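Local coordinates for mutual gliding-motility protein MglA (Myxococcus xanthus DK 1622, PDB 6H17) that binds and hydrolyses GTP, acting as an intracellular switch that coordinates the two gliding motilities and sets the direction and speed of gliding, at residues I15-P20 with F74-V79; S88-L93 with R121-E126; K142-N147 with Q167-T172. One frame throughout, in Å; residues are numbered along the deposited sequence.

The three contacts follow one another along a single small-GTPase domain. Contact 1 joins two neighbouring strands whose ends, at G19-P20 and T78-V79, run into nucleotide-binding loops; the T78 side chain is about 5 Å from both the bound magnesium ion and the GTP analogue. Contact 2, centred about 12 Å from contact 1, pairs two helices over one face of the same sheet. The two touch through Y18, whose OH lies 3.0 Å from N123 ND2, a probable hydrogen bond. Contact 3 holds the guanine base. Its centre is about 19 Å from that of contact 1 and 27 Å from that of contact 2, which lies on the other side of the chain's centre.

Contact 1. Residues I15-P20 with F74-V79; sequences IVYYGP and FHLYTV
I15 and V16 pair with L76 and Y77 on neighbouring parallel strands in the central sheet of a Ras-like GTPase fold, the first strand leading into the P-loop and the second into the loop that carries V79 to the nucleotide. Three backbone bonds tie the pair: I15 N to H75 O, Y77 N to I15 O at 2.9 Å, and the nearly straight Y17 N to Y77 O (2.8 Å, 178°). Beyond them the strands part, and V79 N makes a weak, bent bond to Y17 O.

I15, Y17, L76 and T78 share one face, with I15 and Y17 packing on helix 176-193. The Y17 ring and the L76 side chain lie alongside each other and point the same way, with Y17 CE2 4.2 Å from L76 CG. With CG anti to the carbonyl carbon (chi1 -80°), the Y17 ring has its edge near Y77 O. T78 turns its methyl, CG2, to Y17 CB at 4.1 Å, while its OG1 is bonded to D58. At the far end F74 presents the edge of its ring to I15, CD1 meeting CG1 at 3.9 Å in the ring plane.

V16 and Y77 project from the other face, where Y77 packs on helix 86-93, makes a T-shaped (edge-to-face) stack with F59 and forms a cation-pi contact with K14. V79 points toward strand 15-18. Its methyls lie against V16 and Y18: CG1 meets V16, and CG2 comes to Y18 CD1 at 4.1 Å. The Y18 ring reaches helix 110-125, its OH bonded to N119. V16 and V79 cross at about a right angle; V16 CG1, anti to the backbone N (chi1 175°), meets V79 CG1 at 3.7 Å.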
loop_
_atom_site.group_PDB
_atom_site.type_symbol
_atom_site.label_atom_id
_atom_site.label_comp_id
_atom_site.label_asym_id
_atom_site.label_seq_id
_atom_site.Cartn_x
_atom_site.Cartn_y
_atom_site.Cartn_z
ATOM N N ILE A 15 0.445 4.709 5.111
ATOM C CA ILE A 15 0.730 3.969 3.884
ATOM C C ILE A 15 -0.549 3.267 3.457
ATOM O O ILE A 15 -1.169 2.577 4.276
ATOM C CB ILE A 15 1.822 2.906 4.098
ATOM C CG1 ILE A 15 3.116 3.513 4.627
ATOM C CG2 ILE A 15 2.039 2.090 2.811
ATOM C CD1 ILE A 15 3.651 4.569 3.827
ATOM N N VAL A 16 -0.946 3.430 2.192
ATOM C CA VAL A 16 -2.133 2.761 1.662
ATOM C C VAL A 16 -1.709 1.735 0.612
ATOM O O VAL A 16 -1.010 2.073 -0.353
ATOM C CB VAL A 16 -3.149 3.765 1.081
ATOM C CG1 VAL A 16 -4.315 3.019 0.435
ATOM C CG2 VAL A 16 -3.639 4.692 2.180
ATOM N N TYR A 17 -2.163 0.491 0.794
ATOM C CA TYR A 17 -2.057 -0.576 -0.197
ATOM C C TYR A 17 -3.302 -0.533 -1.071
ATOM O O TYR A 17 -4.436 -0.647 -0.568
ATOM C CB TYR A 17 -1.913 -1.919 0.524
ATOM C CG TYR A 17 -0.513 -2.205 1.030
ATOM C CD1 TYR A 17 0.255 -3.205 0.482
ATOM C CD2 TYR A 17 0.045 -1.462 2.068
ATOM C CE1 TYR A 17 1.532 -3.471 0.930
ATOM C CE2 TYR A 17 1.317 -1.729 2.523
ATOM C CZ TYR A 17 2.056 -2.726 1.944
ATOM O OH TYR A 17 3.334 -2.944 2.415
ATOM N N TYR A 18 -3.086 -0.392 -2.370
ATOM C CA TYR A 18 -4.136 -0.192 -3.356
ATOM C C TYR A 18 -4.033 -1.287 -4.400
ATOM O O TYR A 18 -3.003 -1.955 -4.506
ATOM C CB TYR A 18 -3.925 1.169 -4.037
ATOM C CG TYR A 18 -5.150 1.950 -4.440
ATOM C CD1 TYR A 18 -5.783 2.781 -3.546
ATOM C CD2 TYR A 18 -5.631 1.895 -5.730
ATOM C CE1 TYR A 18 -6.868 3.522 -3.912
ATOM C CE2 TYR A 18 -6.737 2.633 -6.121
ATOM C CZ TYR A 18 -7.352 3.451 -5.192
ATOM O OH TYR A 18 -8.432 4.246 -5.521
ATOM N N GLY A 19 -5.087 -1.476 -5.191
ATOM C CA GLY A 19 -5.077 -2.462 -6.248
ATOM C C GLY A 19 -6.438 -3.097 -6.410
ATOM O O GLY A 19 -7.332 -2.899 -5.595
ATOM N N PRO A 20 -6.611 -3.896 -7.450
ATOM C CA PRO A 20 -7.951 -4.388 -7.806
ATOM C C PRO A 20 -8.448 -5.454 -6.836
ATOM O O PRO A 20 -7.737 -5.930 -5.953
ATOM C CB PRO A 20 -7.747 -4.923 -9.227
ATOM C CG PRO A 20 -6.321 -5.316 -9.262
ATOM C CD PRO A 20 -5.590 -4.284 -8.437
ATOM N N PHE A 74 4.209 4.110 11.528
ATOM C CA PHE A 74 3.561 3.918 10.239
ATOM C C PHE A 74 2.243 3.191 10.440
ATOM O O PHE A 74 2.189 2.170 11.141
ATOM C CB PHE A 74 4.469 3.114 9.314
ATOM C CG PHE A 74 5.612 3.905 8.758
ATOM C CD1 PHE A 74 5.570 4.391 7.463
ATOM C CD2 PHE A 74 6.720 4.186 9.542
ATOM C CE1 PHE A 74 6.612 5.135 6.956
ATOM C CE2 PHE A 74 7.768 4.930 9.020
ATOM C CZ PHE A 74 7.709 5.395 7.737
ATOM N N HIS A 75 1.188 3.704 9.819
ATOM C CA HIS A 75 -0.140 3.099 9.857
ATOM C C HIS A 75 -0.440 2.598 8.458
ATOM O O HIS A 75 -0.598 3.394 7.532
ATOM C CB HIS A 75 -1.171 4.107 10.334
ATOM C CG HIS A 75 -0.942 4.547 11.748
ATOM N ND1 HIS A 75 -1.536 5.665 12.286
ATOM C CD2 HIS A 75 -0.195 4.002 12.739
ATOM C CE1 HIS A 75 -1.153 5.800 13.546
ATOM N NE2 HIS A 75 -0.347 4.804 13.849
ATOM N N LEU A 76 -0.464 1.287 8.308
ATOM C CA LEU A 76 -0.755 0.652 7.034
ATOM C C LEU A 76 -2.245 0.390 6.913
ATOM O O LEU A 76 -2.878 -0.116 7.853
ATOM C CB LEU A 76 -0.035 -0.683 6.918
ATOM C CG LEU A 76 1.454 -0.645 6.578
ATOM C CD1 LEU A 76 2.256 0.313 7.389
ATOM C CD2 LEU A 76 2.048 -2.073 6.649
ATOM N N TYR A 77 -2.802 0.733 5.744
ATOM C CA TYR A 77 -4.195 0.497 5.411
ATOM C C TYR A 77 -4.274 -0.262 4.099
ATOM O O TYR A 77 -3.433 -0.073 3.215
ATOM C CB TYR A 77 -4.950 1.818 5.193
ATOM C CG TYR A 77 -5.220 2.645 6.442
ATOM C CD1 TYR A 77 -6.480 2.645 7.005
ATOM C CD2 TYR A 77 -4.234 3.413 7.043
ATOM C CE1 TYR A 77 -6.760 3.400 8.130
ATOM C CE2 TYR A 77 -4.513 4.179 8.194
ATOM C CZ TYR A 77 -5.777 4.148 8.702
ATOM O OH TYR A 77 -6.078 4.872 9.840
ATOM N N THR A 78 -5.291 -1.092 3.966
ATOM C CA THR A 78 -5.720 -1.535 2.643
ATOM C C THR A 78 -7.034 -0.855 2.300
ATOM O O THR A 78 -7.618 -0.139 3.119
ATOM C CB THR A 78 -5.886 -3.054 2.573
ATOM O OG1 THR A 78 -7.005 -3.455 3.372
ATOM C CG2 THR A 78 -4.633 -3.766 3.014
ATOM N N VAL A 79 -7.481 -1.070 1.066
ATOM C CA VAL A 79 -8.762 -0.556 0.599
ATOM C C VAL A 79 -9.565 -1.716 0.036
ATOM O O VAL A 79 -8.995 -2.769 -0.300
ATOM C CB VAL A 79 -8.593 0.530 -0.489
ATOM C CG1 VAL A 79 -7.687 1.654 -0.003
ATOM C CG2 VAL A 79 -8.080 -0.056 -1.791
#

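Contact 2. Residues S88-L93 with R121-E126; sequences SRKLIL and RINLAE
K90 lays its aliphatic chain across one face of the N123 amide, CG standing 3.4 Å from N123 OD1 and 3.5 Å from N123 ND2. The ND2 end of that amide bonds to Y18 OH and D86 OD1, which fix its rotation. These residues join helix 86-93, the switch II helix of the small GTPase fold, to helix 110-125, both packed over one face of the central sheet; the short axes pass 10.2 Å apart at 55°. R89 meets N123 only loosely. Its guanidinium turns to the loop before its own helix, bonding to the carbonyl oxygens of P80, Q82 and V83, while its NE bonds to N119.

Deeper in the interface, L93 crosses N123 at about a right angle, with CD1 3.6 Å from N123 CB, and its other methyl, CD2, approaches L124 CD2 at 4.3 Å. Towards solvent the K90 chain bends at its last two torsions (69° and 62°), bringing the ammonium to the extended E126 side chain. This salt bridge runs nearly along the C-O axis, K90 NZ to E126 OE2 2.7 Å. A water accepts from K90 NZ at 2.9 Å and donates to N123 O at 2.8 Å.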
loop_
_atom_site.group_PDB
_atom_site.type_symbol
_atom_site.label_atom_id
_atom_site.label_comp_id
_atom_site.label_asym_id
_atom_site.label_seq_id
_atom_site.Cartn_x
_atom_site.Cartn_y
_atom_site.Cartn_z
ATOM N N SER A 88 -15.295 4.173 -0.646
ATOM C CA SER A 88 -14.455 3.696 0.447
ATOM C C SER A 88 -12.990 3.982 0.174
ATOM O O SER A 88 -12.248 4.408 1.070
ATOM C CB SER A 88 -14.637 2.188 0.617
ATOM O OG SER A 88 -15.917 1.869 1.105
ATOM N N ARG A 89 -12.542 3.712 -1.051
ATOM C CA ARG A 89 -11.155 3.970 -1.395
ATOM C C ARG A 89 -10.813 5.433 -1.192
ATOM O O ARG A 89 -9.730 5.766 -0.700
ATOM C CB ARG A 89 -10.872 3.566 -2.839
ATOM C CG ARG A 89 -10.998 2.072 -3.079
ATOM C CD ARG A 89 -10.480 1.659 -4.436
ATOM N NE ARG A 89 -11.316 2.035 -5.562
ATOM C CZ ARG A 89 -12.350 1.334 -5.984
ATOM N NH1 ARG A 89 -12.732 0.258 -5.305
ATOM N NH2 ARG A 89 -13.027 1.707 -7.062
ATOM N N LYS A 90 -11.728 6.327 -1.569
ATOM C CA LYS A 90 -11.468 7.754 -1.425
ATOM C C LYS A 90 -11.360 8.160 0.038
ATOM O O LYS A 90 -10.519 8.991 0.392
ATOM C CB LYS A 90 -12.551 8.542 -2.167
ATOM C CG LYS A 90 -12.411 8.361 -3.670
ATOM C CD LYS A 90 -13.666 8.680 -4.444
ATOM C CE LYS A 90 -13.955 10.146 -4.400
ATOM N NZ LYS A 90 -12.856 10.930 -5.047
ATOM N N LEU A 91 -12.198 7.599 0.910
ATOM C CA LEU A 91 -12.079 7.905 2.329
ATOM C C LEU A 91 -10.711 7.491 2.856
ATOM O O LEU A 91 -10.038 8.255 3.563
ATOM C CB LEU A 91 -13.188 7.202 3.107
ATOM C CG LEU A 91 -14.620 7.679 2.867
ATOM C CD1 LEU A 91 -15.603 6.897 3.734
ATOM C CD2 LEU A 91 -14.751 9.169 3.125
ATOM N N ILE A 92 -10.271 6.285 2.503
ATOM C CA ILE A 92 -9.042 5.731 3.062
ATOM C C ILE A 92 -7.817 6.482 2.557
ATOM O O ILE A 92 -6.812 6.597 3.270
ATOM C CB ILE A 92 -8.983 4.212 2.782
ATOM C CG1 ILE A 92 -10.145 3.506 3.498
ATOM C CG2 ILE A 92 -7.622 3.635 3.191
ATOM C CD1 ILE A 92 -10.480 2.143 2.941
ATOM N N LEU A 93 -7.863 7.001 1.330
ATOM C CA LEU A 93 -6.707 7.683 0.774
ATOM C C LEU A 93 -6.437 9.036 1.411
ATOM O O LEU A 93 -5.340 9.582 1.226
ATOM C CB LEU A 93 -6.864 7.886 -0.741
ATOM C CG LEU A 93 -6.464 6.747 -1.656
ATOM C CD1 LEU A 93 -6.926 7.079 -3.080
ATOM C CD2 LEU A 93 -4.967 6.490 -1.610
ATOM N N ARG A 121 -4.675 7.130 -9.569
ATOM C CA ARG A 121 -4.219 8.436 -10.041
ATOM C C ARG A 121 -5.325 9.475 -9.930
ATOM O O ARG A 121 -5.091 10.596 -9.463
ATOM C CB ARG A 121 -3.726 8.301 -11.482
ATOM C CG ARG A 121 -3.120 9.572 -12.050
ATOM C CD ARG A 121 -2.779 9.412 -13.525
ATOM N NE ARG A 121 -3.970 9.487 -14.368
ATOM C CZ ARG A 121 -4.566 10.625 -14.715
ATOM N NH1 ARG A 121 -4.085 11.782 -14.286
ATOM N NH2 ARG A 121 -5.645 10.605 -15.487
ATOM N N ILE A 122 -6.544 9.113 -10.345
ATOM C CA ILE A 122 -7.664 10.039 -10.306
ATOM C C ILE A 122 -8.027 10.393 -8.877
ATOM O O ILE A 122 -8.273 11.562 -8.560
ATOM C CB ILE A 122 -8.862 9.427 -11.068
ATOM C CG1 ILE A 122 -8.578 9.339 -12.567
ATOM C CG2 ILE A 122 -10.139 10.215 -10.749
ATOM C CD1 ILE A 122 -8.484 10.676 -13.275
ATOM N N ASN A 123 -8.073 9.404 -7.991
ATOM C CA ASN A 123 -8.464 9.685 -6.613
ATOM C C ASN A 123 -7.433 10.556 -5.924
ATOM O O ASN A 123 -7.794 11.431 -5.124
ATOM C CB ASN A 123 -8.720 8.387 -5.852
ATOM C CG ASN A 123 -10.078 7.804 -6.178
ATOM O OD1 ASN A 123 -10.952 8.481 -6.733
ATOM N ND2 ASN A 123 -10.275 6.554 -5.841
ATOM N N LEU A 124 -6.145 10.321 -6.192
ATOM C CA LEU A 124 -5.129 11.225 -5.654
ATOM C C LEU A 124 -5.340 12.642 -6.171
ATOM O O LEU A 124 -5.287 13.598 -5.396
ATOM C CB LEU A 124 -3.729 10.711 -5.956
ATOM C CG LEU A 124 -3.324 9.462 -5.159
ATOM C CD1 LEU A 124 -2.047 8.890 -5.694
ATOM C CD2 LEU A 124 -3.168 9.786 -3.673
ATOM N N ALA A 125 -5.628 12.802 -7.472
ATOM C CA ALA A 125 -5.882 14.138 -8.006
ATOM C C ALA A 125 -7.113 14.769 -7.372
ATOM O O ALA A 125 -7.142 15.990 -7.141
ATOM C CB ALA A 125 -6.047 14.062 -9.529
ATOM N N GLU A 126 -8.150 13.989 -7.097
ATOM C CA GLU A 126 -9.375 14.510 -6.504
ATOM C C GLU A 126 -9.259 14.874 -5.034
ATOM O O GLU A 126 -10.257 15.375 -4.468
ATOM C CB GLU A 126 -10.520 13.529 -6.679
ATOM C CG GLU A 126 -10.881 13.432 -8.126
ATOM C CD GLU A 126 -11.900 12.376 -8.450
ATOM O OE1 GLU A 126 -12.404 12.364 -9.576
ATOM O OE2 GLU A 126 -12.181 11.521 -7.562
HETATM O O HOH W 1 -10.212 11.155 -3.785
#

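Contact 3. Residues K142-N147 with Q167-T172; sequences KRDLPN and QAVAPT. With GSP (5'-guanosine-diphosphate-monothiophosphate), chain C.
R143 and Q167 meet with their flat groups almost perpendicular, guanidinium and amide planes 82° apart; the direct bond from R143 NE to Q167 OE1 is weak, long at 3.4 Å and bent at the hydrogen. A water at the guanidinium edge, in its plane, bridges the two, accepting from NE and donating to OE1. The arginine chain, bent at its second and third torsions, also runs its CG past A168 O, and its NH1 bonds to V149 O. The backbones are also joined directly: R143 N gives a nearly straight bond to A168 O, 3.1 Å and 170°, in the carbonyl plane.

Both segments are irregular loops, and together they form the guanine pocket. K142 to D144 belong to the NKxD motif of small GTPases, while V169 to P171 occupy the place of the family's SAK-type loop. D144 grips the base with both carboxylate oxygens: the analogue's N1 donates to OD2 at 2.8 Å and its N2 to OD1 at 2.9 Å. This paired grip selects guanine, since adenine lacks both donors. The D144 carboxyl group sits between the backbone N and the carbonyl carbon (chi1 60°), and V169 packs against it, CG1 3.6 Å from OD2.

The two loops also cover opposite faces of the base. The extended K142 chain lies over one, its CG 3.5 Å from the analogue's C6, and its NZ goes on to a salt bridge with D104 and a bond to L22 O. P171 lies on the other, CD 3.3 Å from C5 of the base. At the O6 edge A170 N makes a weak bond of 3.2 Å to the analogue's O6, and the same amide also bonds to N141 OD1.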
loop_
_atom_site.group_PDB
_atom_site.type_symbol
_atom_site.label_atom_id
_atom_site.label_comp_id
_atom_site.label_asym_id
_atom_site.label_seq_id
_atom_site.Cartn_x
_atom_site.Cartn_y
_atom_site.Cartn_z
ATOM N N LYS A 142 1.414 -12.497 -6.952
ATOM C CA LYS A 142 0.956 -13.767 -7.541
ATOM C C LYS A 142 1.921 -14.298 -8.605
ATOM O O LYS A 142 1.509 -14.917 -9.590
ATOM C CB LYS A 142 -0.489 -13.728 -8.050
ATOM C CG LYS A 142 -1.455 -13.026 -7.093
ATOM C CD LYS A 142 -2.884 -13.511 -7.260
ATOM C CE LYS A 142 -3.814 -12.767 -6.320
ATOM N NZ LYS A 142 -5.246 -13.068 -6.648
ATOM N N ARG A 143 3.228 -14.150 -8.356
ATOM C CA ARG A 143 4.226 -14.662 -9.287
ATOM C C ARG A 143 4.239 -16.179 -9.355
ATOM O O ARG A 143 4.822 -16.733 -10.291
ATOM C CB ARG A 143 5.635 -14.180 -8.918
ATOM C CG ARG A 143 5.818 -12.672 -8.880
ATOM C CD ARG A 143 5.369 -11.977 -10.145
ATOM N NE ARG A 143 5.951 -12.608 -11.321
ATOM C CZ ARG A 143 5.478 -12.491 -12.553
ATOM N NH1 ARG A 143 4.443 -11.718 -12.799
ATOM N NH2 ARG A 143 6.072 -13.122 -13.555
ATOM N N ASP A 144 3.604 -16.857 -8.401
ATOM C CA ASP A 144 3.580 -18.307 -8.342
ATOM C C ASP A 144 2.612 -18.933 -9.328
ATOM O O ASP A 144 2.674 -20.148 -9.548
ATOM C CB ASP A 144 3.181 -18.751 -6.923
ATOM C CG ASP A 144 1.817 -18.237 -6.512
ATOM O OD1 ASP A 144 0.950 -19.061 -6.156
ATOM O OD2 ASP A 144 1.594 -17.010 -6.546
ATOM N N LEU A 145 1.719 -18.160 -9.926
ATOM C CA LEU A 145 0.640 -18.749 -10.702
ATOM C C LEU A 145 1.064 -18.987 -12.158
ATOM O O LEU A 145 1.801 -18.179 -12.734
ATOM C CB LEU A 145 -0.605 -17.871 -10.643
ATOM C CG LEU A 145 -1.256 -17.840 -9.260
ATOM C CD1 LEU A 145 -2.473 -16.943 -9.251
ATOM C CD2 LEU A 145 -1.623 -19.255 -8.821
ATOM N N PRO A 146 0.602 -20.066 -12.767
ATOM C CA PRO A 146 1.039 -20.377 -14.138
ATOM C C PRO A 146 0.526 -19.384 -15.159
ATOM O O PRO A 146 1.127 -19.275 -16.242
ATOM C CB PRO A 146 0.483 -21.786 -14.377
ATOM C CG PRO A 146 -0.658 -21.919 -13.421
ATOM C CD PRO A 146 -0.293 -21.093 -12.204
ATOM N N ASN A 147 -0.553 -18.682 -14.856
ATOM C CA ASN A 147 -1.120 -17.670 -15.735
ATOM C C ASN A 147 -0.579 -16.270 -15.434
ATOM O O ASN A 147 -1.138 -15.289 -15.941
ATOM C CB ASN A 147 -2.659 -17.710 -15.670
ATOM C CG ASN A 147 -3.220 -17.622 -14.233
ATOM O OD1 ASN A 147 -2.654 -18.172 -13.291
ATOM N ND2 ASN A 147 -4.381 -16.985 -14.091
ATOM N N GLN A 167 8.694 -8.127 -7.282
ATOM C CA GLN A 167 7.958 -9.372 -7.448
ATOM C C GLN A 167 7.518 -9.888 -6.089
ATOM O O GLN A 167 8.284 -9.828 -5.125
ATOM C CB GLN A 167 8.867 -10.437 -8.057
ATOM C CG GLN A 167 9.180 -10.254 -9.497
ATOM C CD GLN A 167 9.753 -11.529 -10.081
ATOM O OE1 GLN A 167 9.089 -12.571 -10.123
ATOM N NE2 GLN A 167 10.995 -11.465 -10.500
ATOM N N ALA A 168 6.304 -10.435 -6.017
ATOM C CA ALA A 168 5.811 -10.956 -4.753
ATOM C C ALA A 168 4.972 -12.213 -4.902
ATOM O O ALA A 168 4.353 -12.469 -5.947
ATOM C CB ALA A 168 4.991 -9.916 -4.003
ATOM N N VAL A 169 4.972 -12.988 -3.814
ATOM C CA VAL A 169 4.018 -14.074 -3.578
ATOM C C VAL A 169 3.539 -13.829 -2.145
ATOM O O VAL A 169 4.141 -14.315 -1.180
ATOM C CB VAL A 169 4.627 -15.467 -3.736
ATOM C CG1 VAL A 169 3.561 -16.530 -3.551
ATOM C CG2 VAL A 169 5.284 -15.617 -5.081
ATOM N N ALA A 170 2.502 -13.016 -1.995
ATOM C CA ALA A 170 2.214 -12.487 -0.664
ATOM C C ALA A 170 1.963 -13.568 0.384
ATOM O O ALA A 170 2.426 -13.390 1.530
ATOM C CB ALA A 170 1.074 -11.467 -0.729
ATOM N N PRO A 171 1.259 -14.669 0.109
ATOM C CA PRO A 171 0.981 -15.641 1.178
ATOM C C PRO A 171 2.228 -16.268 1.759
ATOM O O PRO A 171 2.217 -16.670 2.930
ATOM C CB PRO A 171 0.083 -16.685 0.496
ATOM C CG PRO A 171 -0.564 -15.916 -0.627
ATOM C CD PRO A 171 0.510 -14.978 -1.121
ATOM N N THR A 172 3.293 -16.407 0.970
ATOM C CA THR A 172 4.533 -17.006 1.445
ATOM C C THR A 172 5.581 -15.966 1.812
ATOM O O THR A 172 6.664 -16.331 2.290
ATOM C CB THR A 172 5.110 -17.958 0.404
ATOM O OG1 THR A 172 5.442 -17.183 -0.756
ATOM C CG2 THR A 172 4.117 -19.075 0.042
HETATM P PG GSP C . -10.111 -6.948 -1.624
HETATM O O3B GSP C . -8.886 -8.021 -1.919
HETATM S S1G GSP C . -11.638 -7.688 -2.423
HETATM O O2G GSP C . -10.161 -6.793 -0.090
HETATM O O3G GSP C . -9.653 -5.632 -2.262
HETATM P PB GSP C . -7.393 -8.100 -1.394
HETATM O O1B GSP C . -6.483 -7.380 -2.316
HETATM O O2B GSP C . -7.316 -7.714 0.034
HETATM P PA GSP C . -6.638 -10.750 -0.503
HETATM O O1A GSP C . -5.357 -10.368 0.072
HETATM O O2A GSP C . -7.745 -11.046 0.411
HETATM O O3A GSP C . -7.107 -9.676 -1.578
HETATM O "O5'" GSP C . -6.336 -11.984 -1.469
HETATM C "C5'" GSP C . -7.376 -12.561 -2.242
HETATM C "C4'" GSP C . -7.067 -14.024 -2.537
HETATM O "O4'" GSP C . -5.855 -14.113 -3.311
HETATM C "C3'" GSP C . -6.833 -14.820 -1.280
HETATM O "O3'" GSP C . -7.391 -16.115 -1.429
HETATM C "C2'" GSP C . -5.316 -14.934 -1.147
HETATM O "O2'" GSP C . -4.851 -16.058 -0.460
HETATM C "C1'" GSP C . -4.932 -14.951 -2.634
HETATM N N9 GSP C . -3.575 -14.496 -2.909
HETATM C C8 GSP C . -3.027 -13.326 -2.482
HETATM N N7 GSP C . -1.754 -13.236 -2.920
HETATM C C5 GSP C . -1.499 -14.375 -3.639
HETATM C C6 GSP C . -0.367 -14.839 -4.306
HETATM O O6 GSP C . 0.726 -14.228 -4.391
HETATM N N1 GSP C . -0.482 -16.055 -4.904
HETATM C C2 GSP C . -1.639 -16.790 -4.884
HETATM N N2 GSP C . -1.669 -17.955 -5.506
HETATM N N3 GSP C . -2.749 -16.364 -4.237
HETATM C C4 GSP C . -2.637 -15.169 -3.629
HETATM O O HOH W 2 8.198 -14.443 -11.770
#